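Local coordinates for uncharacterized protein (Bacillus thuringiensis serovar kurstaki, PDB 4XE7), which probably polymerises into actin-like filaments that segregate plasmid DNA, as a ParM-type member of the bacterial actin family, seen here without nucleotide, at residues A[302-305]-A[306-310]; A[80-83]-A[84-88]; A[4-7]-A[8-12]. One frame throughout, in Å; residues are numbered along the deposited sequence.

Interaction 1 (A[302-305]-A[306-310]); sequences DFIQ and RLVMP
With chi1 of Asp302 at -165°, its CG stands trans to the backbone N and the carboxylate end comes within reach of Arg306, whose chain, bent at chi3 (66°), brings its guanidinium round to meet it. The result is a salt bridge between residues four apart. Arg306 NH1 approaches Asp302 OD2 to 2.4 Å, a distance so short that its exact value is doubtful; the carboxylate lies at the edge of the guanidinium, the two planes 30° apart. OD2 also accepts from Lys298 N, so one oxygen serves both the arginine and the backbone of the loop just before helix 300-317.

The backbone beneath widens from the alpha pattern into a pi-type turn. Arg306 N still bonds to Asp302 O, but Phe303 O accepts from both Leu307 N (3.1 Å) and Val308 N (3.2 Å), and Met309 N reaches back five residues to Ile304 O at 2.9 Å. Pro310, which has no N-H to give, follows at a kink.

On the buried side, the Phe303 ring is met obliquely by two methyls: Leu307 CD2 lies 3.5 Å from CE1, and Val308 CG2 lies 3.5 Å from CE2. The flat ring also packs on Ile268, Ile271 and Leu272 of helix 265-279, while Leu307 and Val308 touch helix 337-362. Farther round, flexible Met309 curls its CE to 3.6 Å from Ile304 CG2.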
loop_
_atom_site.group_PDB
_atom_site.type_symbol
_atom_site.label_atom_id
_atom_site.label_comp_id
_atom_site.label_asym_id
_atom_site.label_seq_id
_atom_site.Cartn_x
_atom_site.Cartn_y
_atom_site.Cartn_z
ATOM N N ASP A 302 5.018 -7.249 14.083
ATOM C CA ASP A 302 5.538 -6.645 15.303
ATOM C C ASP A 302 7.090 -6.551 15.299
ATOM O O ASP A 302 7.699 -5.506 15.588
ATOM C CB ASP A 302 5.046 -7.478 16.485
ATOM C CG ASP A 302 5.197 -6.775 17.799
ATOM O OD1 ASP A 302 4.970 -5.548 17.832
ATOM O OD2 ASP A 302 5.544 -7.456 18.797
ATOM N N PHE A 303 7.724 -7.662 14.966
ATOM C CA PHE A 303 9.176 -7.705 14.832
ATOM C C PHE A 303 9.673 -6.747 13.716
ATOM O O PHE A 303 10.644 -6.019 13.915
ATOM C CB PHE A 303 9.599 -9.161 14.586
ATOM C CG PHE A 303 10.968 -9.317 13.989
ATOM C CD1 PHE A 303 12.081 -9.419 14.805
ATOM C CD2 PHE A 303 11.135 -9.397 12.613
ATOM C CE1 PHE A 303 13.352 -9.583 14.252
ATOM C CE2 PHE A 303 12.405 -9.564 12.047
ATOM C CZ PHE A 303 13.509 -9.651 12.874
ATOM N N ILE A 304 9.002 -6.729 12.559
ATOM C CA ILE A 304 9.385 -5.789 11.508
ATOM C C ILE A 304 9.238 -4.330 11.976
ATOM O O ILE A 304 10.180 -3.535 11.865
ATOM C CB ILE A 304 8.563 -6.000 10.205
ATOM C CG1 ILE A 304 8.902 -7.347 9.561
ATOM C CG2 ILE A 304 8.840 -4.883 9.192
ATOM C CD1 ILE A 304 10.252 -7.380 8.908
ATOM N N GLN A 305 8.068 -3.979 12.508
ATOM C CA GLN A 305 7.801 -2.578 12.840
ATOM C C GLN A 305 8.650 -2.069 14.007
ATOM O O GLN A 305 9.163 -0.951 13.949
ATOM C CB GLN A 305 6.317 -2.362 13.163
ATOM C CG GLN A 305 5.367 -2.634 11.992
ATOM C CD GLN A 305 5.776 -1.923 10.701
ATOM O OE1 GLN A 305 5.952 -2.555 9.654
ATOM N NE2 GLN A 305 5.922 -0.604 10.774
ATOM N N ARG A 306 8.790 -2.869 15.065
ATOM C CA ARG A 306 9.487 -2.399 16.275
ATOM C C ARG A 306 11.013 -2.544 16.225
ATOM O O ARG A 306 11.740 -1.634 16.629
ATOM C CB ARG A 306 8.963 -3.135 17.519
ATOM C CG ARG A 306 7.721 -2.516 18.127
ATOM C CD ARG A 306 6.977 -3.526 18.965
ATOM N NE ARG A 306 7.750 -3.916 20.129
ATOM C CZ ARG A 306 7.861 -5.162 20.568
ATOM N NH1 ARG A 306 7.239 -6.148 19.941
ATOM N NH2 ARG A 306 8.590 -5.416 21.640
ATOM N N LEU A 307 11.493 -3.693 15.760
ATOM C CA LEU A 307 12.927 -3.962 15.769
ATOM C C LEU A 307 13.627 -3.569 14.470
ATOM O O LEU A 307 14.623 -2.837 14.501
ATOM C CB LEU A 307 13.199 -5.447 16.053
ATOM C CG LEU A 307 14.685 -5.824 16.214
ATOM C CD1 LEU A 307 15.312 -5.069 17.385
ATOM C CD2 LEU A 307 14.873 -7.324 16.406
ATOM N N VAL A 308 13.121 -4.050 13.331
ATOM C CA VAL A 308 13.868 -3.940 12.072
ATOM C C VAL A 308 13.812 -2.557 11.422
ATOM O O VAL A 308 14.854 -2.008 11.052
ATOM C CB VAL A 308 13.374 -4.975 11.048
ATOM C CG1 VAL A 308 13.891 -4.652 9.621
ATOM C CG2 VAL A 308 13.769 -6.387 11.490
ATOM N N MET A 309 12.604 -2.006 11.285
ATOM C CA MET A 309 12.390 -0.792 10.490
ATOM C C MET A 309 13.189 0.424 10.973
ATOM O O MET A 309 13.741 1.130 10.141
ATOM C CB MET A 309 10.896 -0.420 10.432
ATOM C CG MET A 309 10.121 -1.064 9.288
ATOM S SD MET A 309 10.963 -0.970 7.676
ATOM C CE MET A 309 11.108 -2.713 7.340
ATOM N N PRO A 310 13.243 0.687 12.299
ATOM C CA PRO A 310 14.056 1.841 12.708
ATOM C C PRO A 310 15.513 1.742 12.259
ATOM O O PRO A 310 16.077 2.731 11.798
ATOM C CB PRO A 310 13.950 1.816 14.244
ATOM C CG PRO A 310 12.604 1.202 14.498
ATOM C CD PRO A 310 12.494 0.124 13.441
#

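Interaction 2 (A[80-83]-A[84-88]); sequences NSLD and GDARS
Asp83 caps the helix 84-88 that follows it, the classic N-cap arrangement in which a polar side chain accepts from an amide of the first turn. Its OD1 accepts from Ala86 N at 2.9 Å, with an almost straight N-H...O angle of 172°. A chi1 of 86° sets CG between the backbone N and the carbonyl carbon, folding the carboxylate back over the helix start. Aspartate suits the place: its short chain reaches the amide, and its negative charge would be favoured by the positive end of the helix dipole. The main-chain bond of the same turn runs from Arg87 N to Asp83 O, 3.0 Å long.

Among charged groups, Asp85 turns to Arg89 in a salt bridge. Its OD2 stays 5.0 Å from Asp83 OD1, so the like charges do not touch.

Apolar contact is slight: Leu82 CB and Ala86 CB are 4.3 Å apart, and both side chains also touch Lys124 of helix 123-140.

The Arg87 side chain, bent at chi3, brings its guanidinium back across the loop, and NH1 bonds to Ser79 O. One guanidinium face lies over the main chain, with Asp83 C 3.8 Å above its plane, offset toward the rim.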
loop_
_atom_site.group_PDB
_atom_site.type_symbol
_atom_site.label_atom_id
_atom_site.label_comp_id
_atom_site.label_asym_id
_atom_site.label_seq_id
_atom_site.Cartn_x
_atom_site.Cartn_y
_atom_site.Cartn_z
ATOM N N ASN A 80 -24.823 7.730 -8.532
ATOM C CA ASN A 80 -25.424 6.953 -9.624
ATOM C C ASN A 80 -24.526 5.811 -10.110
ATOM O O ASN A 80 -24.958 4.975 -10.903
ATOM C CB ASN A 80 -25.794 7.866 -10.796
ATOM C CG ASN A 80 -26.872 8.864 -10.426
ATOM O OD1 ASN A 80 -27.748 8.582 -9.599
ATOM N ND2 ASN A 80 -26.813 10.039 -11.032
ATOM N N SER A 81 -23.295 5.758 -9.602
ATOM C CA SER A 81 -22.428 4.603 -9.813
ATOM C C SER A 81 -22.905 3.387 -9.013
ATOM O O SER A 81 -22.591 2.255 -9.360
ATOM C CB SER A 81 -20.982 4.941 -9.417
ATOM O OG SER A 81 -20.616 6.189 -9.968
ATOM N N LEU A 82 -23.611 3.635 -7.910
ATOM C CA LEU A 82 -24.216 2.562 -7.111
ATOM C C LEU A 82 -25.653 2.292 -7.550
ATOM O O LEU A 82 -26.344 3.197 -8.011
ATOM C CB LEU A 82 -24.208 2.915 -5.624
ATOM C CG LEU A 82 -22.868 3.129 -4.941
ATOM C CD1 LEU A 82 -23.093 3.580 -3.497
ATOM C CD2 LEU A 82 -22.051 1.862 -4.998
ATOM N N ASP A 83 -26.115 1.059 -7.390
ATOM C CA ASP A 83 -27.503 0.742 -7.749
ATOM C C ASP A 83 -28.439 1.376 -6.701
ATOM O O ASP A 83 -27.960 1.864 -5.669
ATOM C CB ASP A 83 -27.695 -0.782 -7.878
ATOM C CG ASP A 83 -28.016 -1.488 -6.546
ATOM O OD1 ASP A 83 -27.614 -1.025 -5.461
ATOM O OD2 ASP A 83 -28.670 -2.552 -6.596
ATOM N N GLY A 84 -29.747 1.387 -6.957
ATOM C CA GLY A 84 -30.693 2.000 -6.028
ATOM C C GLY A 84 -30.621 1.527 -4.576
ATOM O O GLY A 84 -30.720 2.327 -3.646
ATOM N N ASP A 85 -30.431 0.227 -4.376
ATOM C CA ASP A 85 -30.426 -0.352 -3.032
ATOM C C ASP A 85 -29.226 0.047 -2.173
ATOM O O ASP A 85 -29.374 0.417 -1.002
ATOM C CB ASP A 85 -30.462 -1.872 -3.111
ATOM C CG ASP A 85 -30.543 -2.506 -1.749
ATOM O OD1 ASP A 85 -31.666 -2.561 -1.186
ATOM O OD2 ASP A 85 -29.485 -2.914 -1.229
ATOM N N ALA A 86 -28.037 -0.066 -2.753
ATOM C CA ALA A 86 -26.807 0.319 -2.071
ATOM C C ALA A 86 -26.846 1.811 -1.802
ATOM O O ALA A 86 -26.435 2.279 -0.738
ATOM C CB ALA A 86 -25.576 -0.055 -2.905
ATOM N N ARG A 87 -27.360 2.542 -2.782
ATOM C CA ARG A 87 -27.457 3.995 -2.716
ATOM C C ARG A 87 -28.387 4.457 -1.579
ATOM O O ARG A 87 -28.190 5.536 -1.008
ATOM C CB ARG A 87 -27.924 4.522 -4.081
ATOM C CG ARG A 87 -27.990 6.020 -4.228
ATOM C CD ARG A 87 -28.203 6.429 -5.687
ATOM N NE ARG A 87 -29.352 5.774 -6.310
ATOM C CZ ARG A 87 -29.311 5.151 -7.486
ATOM N NH1 ARG A 87 -28.181 5.091 -8.171
ATOM N NH2 ARG A 87 -30.402 4.582 -7.977
ATOM N N SER A 88 -29.376 3.620 -1.241
ATOM C CA SER A 88 -30.380 3.937 -0.211
ATOM C C SER A 88 -29.897 3.702 1.230
ATOM O O SER A 88 -30.451 4.268 2.171
ATOM C CB SER A 88 -31.651 3.103 -0.428
ATOM O OG SER A 88 -31.488 1.834 0.192
#

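Interaction 3 (A[4-7]-A[8-12]); sequences QMLS and KNMLL
As helix 2-7 gives way to the loop, Lys8 N reaches back three residues to Met5 O (3.3 Å), approaching from above the carbonyl plane, and Asn9 then centres an inverse gamma turn that sends the chain toward strand 13-17. Ser7 OG donates to Gln4 O at 3.0 Å, also from above the carbonyl plane. The aliphatic part of Lys8 runs past the same carbonyl, with CG 3.3 Å from Gln4 O.

Four apolar side chains close the bend. Met5, extended until a turn at chi3, places CE 3.8 Å from Leu12 CD2, the two chains crossing at about a right angle. Leu6 CD2 meets Met10 SD at 4.1 Å. Long, pliant methionines suit a place where the loop turns back beside the helix, and Leu12 joins them to Leu412 of helix 402-418.

A water donates to both Leu6 O (2.9 Å) and Met10 O (2.6 Å), bridging two carbonyls that cannot bond to each other. Lys143 NZ donates to Leu6 O as well, and to Lys8 O. Leu6 O of the helix and the loop carbonyls of Lys8 and Met10 thus draw donors from a water and a lysine, while apolar contact joins the Leu6 and Met10 side chains.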
loop_
_atom_site.group_PDB
_atom_site.type_symbol
_atom_site.label_atom_id
_atom_site.label_comp_id
_atom_site.label_asym_id
_atom_site.label_seq_id
_atom_site.Cartn_x
_atom_site.Cartn_y
_atom_site.Cartn_z
ATOM N N GLN A 4 -1.733 27.205 -6.582
ATOM C CA GLN A 4 -3.030 27.719 -7.008
ATOM C C GLN A 4 -3.999 26.585 -7.289
ATOM O O GLN A 4 -5.161 26.660 -6.953
ATOM C CB GLN A 4 -2.891 28.572 -8.266
ATOM C CG GLN A 4 -2.419 29.987 -8.070
ATOM C CD GLN A 4 -2.380 30.738 -9.394
ATOM O OE1 GLN A 4 -1.930 30.203 -10.413
ATOM N NE2 GLN A 4 -2.865 31.974 -9.390
ATOM N N MET A 5 -3.501 25.539 -7.937
ATOM C CA MET A 5 -4.298 24.357 -8.235
ATOM C C MET A 5 -4.853 23.744 -6.958
ATOM O O MET A 5 -6.054 23.516 -6.850
ATOM C CB MET A 5 -3.455 23.318 -9.007
ATOM C CG MET A 5 -4.206 22.063 -9.456
ATOM S SD MET A 5 -3.099 20.735 -10.042
ATOM C CE MET A 5 -2.215 20.355 -8.534
ATOM N N LEU A 6 -3.981 23.477 -5.996
ATOM C CA LEU A 6 -4.376 22.742 -4.797
ATOM C C LEU A 6 -5.254 23.567 -3.864
ATOM O O LEU A 6 -6.054 23.010 -3.104
ATOM C CB LEU A 6 -3.145 22.252 -4.038
ATOM C CG LEU A 6 -2.256 21.236 -4.757
ATOM C CD1 LEU A 6 -0.995 20.940 -3.942
ATOM C CD2 LEU A 6 -3.046 19.965 -5.052
ATOM N N SER A 7 -5.125 24.890 -3.919
ATOM C CA SER A 7 -5.915 25.722 -3.018
ATOM C C SER A 7 -7.388 25.784 -3.448
ATOM O O SER A 7 -8.240 26.228 -2.680
ATOM C CB SER A 7 -5.328 27.136 -2.922
ATOM O OG SER A 7 -5.447 27.821 -4.154
ATOM N N LYS A 8 -7.695 25.333 -4.660
ATOM C CA LYS A 8 -9.084 25.330 -5.135
ATOM C C LYS A 8 -9.890 24.163 -4.554
ATOM O O LYS A 8 -9.330 23.255 -3.941
ATOM C CB LYS A 8 -9.119 25.276 -6.664
ATOM C CG LYS A 8 -8.465 26.467 -7.325
ATOM C CD LYS A 8 -8.469 26.352 -8.834
ATOM C CE LYS A 8 -7.887 27.614 -9.458
ATOM N NZ LYS A 8 -7.169 27.333 -10.737
ATOM N N ASN A 9 -11.205 24.186 -4.751
ATOM C CA ASN A 9 -12.064 23.100 -4.286
ATOM C C ASN A 9 -11.814 21.834 -5.100
ATOM O O ASN A 9 -12.627 21.445 -5.951
ATOM C CB ASN A 9 -13.541 23.498 -4.364
ATOM C CG ASN A 9 -13.913 24.574 -3.356
ATOM O OD1 ASN A 9 -13.119 24.930 -2.491
ATOM N ND2 ASN A 9 -15.128 25.090 -3.462
ATOM N N MET A 10 -10.673 21.203 -4.845
ATOM C CA MET A 10 -10.265 20.046 -5.623
ATOM C C MET A 10 -9.375 19.128 -4.803
ATOM O O MET A 10 -8.725 19.562 -3.843
ATOM C CB MET A 10 -9.533 20.485 -6.898
ATOM C CG MET A 10 -8.128 21.041 -6.627
ATOM S SD MET A 10 -6.835 19.771 -6.715
ATOM C CE MET A 10 -7.148 19.172 -8.396
ATOM N N LEU A 11 -9.371 17.858 -5.193
ATOM C CA LEU A 11 -8.493 16.855 -4.624
ATOM C C LEU A 11 -7.704 16.252 -5.778
ATOM O O LEU A 11 -8.285 15.818 -6.779
ATOM C CB LEU A 11 -9.286 15.776 -3.877
ATOM C CG LEU A 11 -8.511 14.541 -3.399
ATOM C CD1 LEU A 11 -7.513 14.872 -2.257
ATOM C CD2 LEU A 11 -9.478 13.431 -2.988
ATOM N N LEU A 12 -6.384 16.251 -5.652
ATOM C CA LEU A 12 -5.546 15.614 -6.655
ATOM C C LEU A 12 -5.023 14.287 -6.102
ATOM O O LEU A 12 -4.140 14.283 -5.256
ATOM C CB LEU A 12 -4.389 16.525 -7.057
ATOM C CG LEU A 12 -3.618 16.015 -8.276
ATOM C CD1 LEU A 12 -4.416 16.268 -9.569
ATOM C CD2 LEU A 12 -2.216 16.609 -8.356
HETATM O O HOH W 1 -6.295 20.113 -3.165
#

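In the fold
The three contacts are local and lie in series along the chain, in the order interaction 3, interaction 2, interaction 1, and none touches another. Interaction 3 leads into edge strand 13-17 of the eight-stranded sheet, whereas interaction 2 follows strand 73-79 of that same sheet; their centres are 28 Å apart and their nearest atoms about 15 Å. Interaction 1 belongs to the helical part of the other half of the chain, with its centre 43 Å from that of interaction 2, on opposite sides of the chain's centre, and 37 Å from that of interaction 3. The structure is nucleotide-free, so no bound ligand relates them to a nucleotide site.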